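Local coordinates for USG-1 protein homolog (Pseudomonas aeruginosa, PDB 2HJS) that probably acts as an NAD(P)-dependent dehydrogenase of the aspartate-semialdehyde dehydrogenase family and forms a dimer, at residues P108-A116 with A220-E228. Residues are numbered along the deposited sequence; the frame is centred on the assembly and turned at random. Where two conformers were deposited one is given.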
loop_
_atom_site.group_PDB
_atom_site.type_symbol
_atom_site.label_atom_id
_atom_site.label_comp_id
_atom_site.label_asym_id
_atom_site.label_seq_id
_atom_site.Cartn_x
_atom_site.Cartn_y
_atom_site.Cartn_z
ATOM N N PRO A 108 -11.548 -9.543 26.394
ATOM C CA PRO A 108 -12.119 -8.702 25.346
ATOM C C PRO A 108 -11.234 -7.478 25.057
ATOM O O PRO A 108 -10.606 -6.930 25.981
ATOM C CB PRO A 108 -13.483 -8.283 25.925
ATOM C CG PRO A 108 -13.399 -8.546 27.394
ATOM C CD PRO A 108 -12.390 -9.608 27.614
ATOM N N PRO A 109 -11.129 -7.094 23.769
ATOM C CA PRO A 109 -10.414 -5.862 23.440
ATOM C C PRO A 109 -11.143 -4.601 23.918
ATOM O O PRO A 109 -12.348 -4.462 23.680
ATOM C CB PRO A 109 -10.305 -5.900 21.918
ATOM C CG PRO A 109 -11.406 -6.833 21.457
ATOM C CD PRO A 109 -11.634 -7.803 22.569
ATOM N N VAL A 110 -10.420 -3.718 24.616
ATOM C CA VAL A 110 -10.967 -2.444 25.094
ATOM C C VAL A 110 -10.013 -1.303 24.751
ATOM O O VAL A 110 -8.772 -1.407 24.931
ATOM C CB VAL A 110 -11.238 -2.409 26.637
ATOM C CG1 VAL A 110 -11.936 -1.101 27.042
ATOM C CG2 VAL A 110 -12.046 -3.608 27.123
HETATM N N MSE A 111 -10.605 -0.218 24.261
HETATM C CA MSE A 111 -9.915 1.052 24.064
HETATM C C MSE A 111 -10.668 2.201 24.702
HETATM O O MSE A 111 -11.861 2.369 24.483
HETATM C CB MSE A 111 -9.781 1.362 22.588
HETATM C CG MSE A 111 -8.771 0.523 21.906
HETATM SE SE MSE A 111 -8.783 0.956 20.004
HETATM C CE MSE A 111 -7.904 2.721 20.109
ATOM N N VAL A 112 -9.945 3.026 25.446
ATOM C CA VAL A 112 -10.513 4.250 26.031
ATOM C C VAL A 112 -11.230 5.154 24.990
ATOM O O VAL A 112 -12.323 5.603 25.232
ATOM C CB VAL A 112 -9.425 5.047 26.805
ATOM C CG1 VAL A 112 -10.006 6.309 27.427
ATOM C CG2 VAL A 112 -8.800 4.164 27.895
ATOM N N SER A 113 -10.620 5.379 23.825
ATOM C CA SER A 113 -11.185 6.314 22.832
ATOM C C SER A 113 -12.414 5.749 22.056
ATOM O O SER A 113 -13.039 6.473 21.240
ATOM C CB SER A 113 -10.073 6.805 21.846
ATOM O OG SER A 113 -9.416 5.753 21.106
ATOM N N VAL A 114 -12.753 4.474 22.319
ATOM C CA VAL A 114 -13.660 3.677 21.449
ATOM C C VAL A 114 -14.814 2.990 22.201
ATOM O O VAL A 114 -15.973 3.232 21.888
ATOM C CB VAL A 114 -12.891 2.629 20.626
ATOM C CG1 VAL A 114 -13.846 1.836 19.713
ATOM C CG2 VAL A 114 -11.815 3.279 19.796
ATOM N N ASN A 115 -14.502 2.152 23.192
ATOM C CA ASN A 115 -15.527 1.303 23.815
ATOM C C ASN A 115 -15.261 1.157 25.288
ATOM O O ASN A 115 -15.448 0.076 25.864
ATOM C CB ASN A 115 -15.615 -0.083 23.131
ATOM C CG ASN A 115 -14.406 -0.997 23.441
ATOM O OD1 ASN A 115 -13.276 -0.515 23.644
ATOM N ND2 ASN A 115 -14.645 -2.325 23.467
ATOM N N ALA A 116 -14.847 2.270 25.904
ATOM C CA ALA A 116 -14.459 2.302 27.309
ATOM C C ALA A 116 -15.578 1.786 28.195
ATOM O O ALA A 116 -15.329 1.106 29.186
ATOM C CB ALA A 116 -14.050 3.725 27.719
ATOM N N ALA A 220 -11.219 -9.374 13.716
ATOM C CA ALA A 220 -11.903 -9.745 14.956
ATOM C C ALA A 220 -11.985 -8.579 15.933
ATOM O O ALA A 220 -13.005 -8.392 16.607
ATOM C CB ALA A 220 -11.216 -10.947 15.629
ATOM N N GLU A 221 -10.912 -7.795 16.010
ATOM C CA GLU A 221 -10.841 -6.673 16.967
ATOM C C GLU A 221 -11.714 -5.505 16.528
ATOM O O GLU A 221 -12.417 -4.919 17.342
ATOM C CB GLU A 221 -9.397 -6.225 17.179
ATOM C CG GLU A 221 -8.636 -7.220 18.042
ATOM C CD GLU A 221 -7.147 -6.909 18.171
ATOM O OE1 GLU A 221 -6.602 -6.061 17.409
ATOM O OE2 GLU A 221 -6.501 -7.556 19.017
ATOM N N VAL A 222 -11.695 -5.181 15.237
ATOM C CA VAL A 222 -12.550 -4.101 14.752
ATOM C C VAL A 222 -14.027 -4.434 14.996
ATOM O O VAL A 222 -14.810 -3.575 15.414
ATOM C CB VAL A 222 -12.235 -3.754 13.292
ATOM C CG1 VAL A 222 -13.209 -2.723 12.722
ATOM C CG2 VAL A 222 -10.827 -3.211 13.211
ATOM N N GLN A 223 -14.406 -5.690 14.790
ATOM C CA GLN A 223 -15.795 -6.086 15.016
ATOM C C GLN A 223 -16.157 -6.156 16.505
ATOM O O GLN A 223 -17.305 -5.917 16.866
ATOM C CB GLN A 223 -16.161 -7.362 14.236
ATOM C CG GLN A 223 -16.405 -8.681 15.005
ATOM C CD GLN A 223 -16.874 -9.802 14.047
ATOM O OE1 GLN A 223 -17.241 -9.541 12.901
ATOM N NE2 GLN A 223 -16.851 -11.039 14.516
ATOM N N ALA A 224 -15.183 -6.465 17.361
ATOM C CA ALA A 224 -15.422 -6.415 18.815
ATOM C C ALA A 224 -15.497 -4.978 19.299
ATOM O O ALA A 224 -16.344 -4.661 20.104
ATOM C CB ALA A 224 -14.399 -7.202 19.606
ATOM N N LEU A 225 -14.642 -4.111 18.772
ATOM C CA LEU A 225 -14.541 -2.719 19.227
ATOM C C LEU A 225 -15.622 -1.793 18.680
ATOM O O LEU A 225 -16.149 -0.965 19.418
ATOM C CB LEU A 225 -13.167 -2.135 18.860
ATOM C CG LEU A 225 -11.939 -2.648 19.622
ATOM C CD1 LEU A 225 -10.664 -2.479 18.788
ATOM C CD2 LEU A 225 -11.808 -1.956 20.975
ATOM N N LEU A 226 -15.910 -1.892 17.381
ATOM C CA LEU A 226 -16.848 -0.983 16.736
ATOM C C LEU A 226 -18.198 -1.641 16.613
ATOM O O LEU A 226 -19.221 -0.965 16.620
ATOM C CB LEU A 226 -16.362 -0.539 15.349
ATOM C CG LEU A 226 -15.096 0.324 15.303
ATOM C CD1 LEU A 226 -14.760 0.661 13.879
ATOM C CD2 LEU A 226 -15.232 1.592 16.129
ATOM N N GLY A 227 -18.201 -2.962 16.500
ATOM C CA GLY A 227 -19.426 -3.720 16.525
ATOM C C GLY A 227 -20.274 -3.468 15.306
ATOM O O GLY A 227 -19.820 -3.606 14.164
ATOM N N GLU A 228 -21.503 -3.045 15.583
ATOM C CA GLU A 228 -22.551 -2.960 14.582
ATOM C C GLU A 228 -22.537 -1.647 13.816
ATOM O O GLU A 228 -23.108 -1.570 12.722
ATOM C CB GLU A 228 -23.916 -3.192 15.241
ATOM C CG GLU A 228 -24.902 -3.915 14.342
ATOM C CD GLU A 228 -24.336 -5.214 13.801
ATOM O OE1 GLU A 228 -23.915 -5.226 12.617
ATOM O OE2 GLU A 228 -24.295 -6.208 14.568
HETATM O O HOH W 1 -17.017 -4.028 22.731
#
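L225 is the main bump of this contact, and the hollow it fills is lined by P109, M111, V114 and N115. Its CG is anti to the carbonyl carbon (chi1 -71°), which brings the end of the side chain in toward 108-116. Methyl CD2 goes deepest. L225 CD2 lies off-centre over the face of the N115 amide, 3.4 Å from N115 OD1, and also meets the backbone at P109 O and M111 N. L225 CD1 lies 4.1 Å from SE of M111, a selenomethionine, and the two side chains cross at about a right angle. Two bonds within 108-116 fix the rotation of the N115 amide. N115 ND2 donates in the amide plane to P109 O (3.1 Å), and M111 N donates almost straight to N115 OD1 (2.8 Å, 175° at the hydrogen).

The helix 213-225 comes from the dimerisation region of the family. Segment 108-116 belongs to the sequence range of the Rossmann-type NAD-binding domain, so the contact joins parts of the chain assigned to the two family regions. Helix 133-145 touches L225 and L226 as well, through C139.

A smaller fit lies toward the start of 108-116. The ring of P109 puts CG against the methyl of A224, 3.5 Å from A224 CB, with E221 CG about one turn earlier in the helix. The carboxylate of E221 is turned to other partners, R217 and the backbone N of C132. Past L225, V114 CG1 packs against L225 O and L226 CD2, 3.9 Å from the latter. One water bridges the two segments, accepting from N115 ND2 and donating to A224 O.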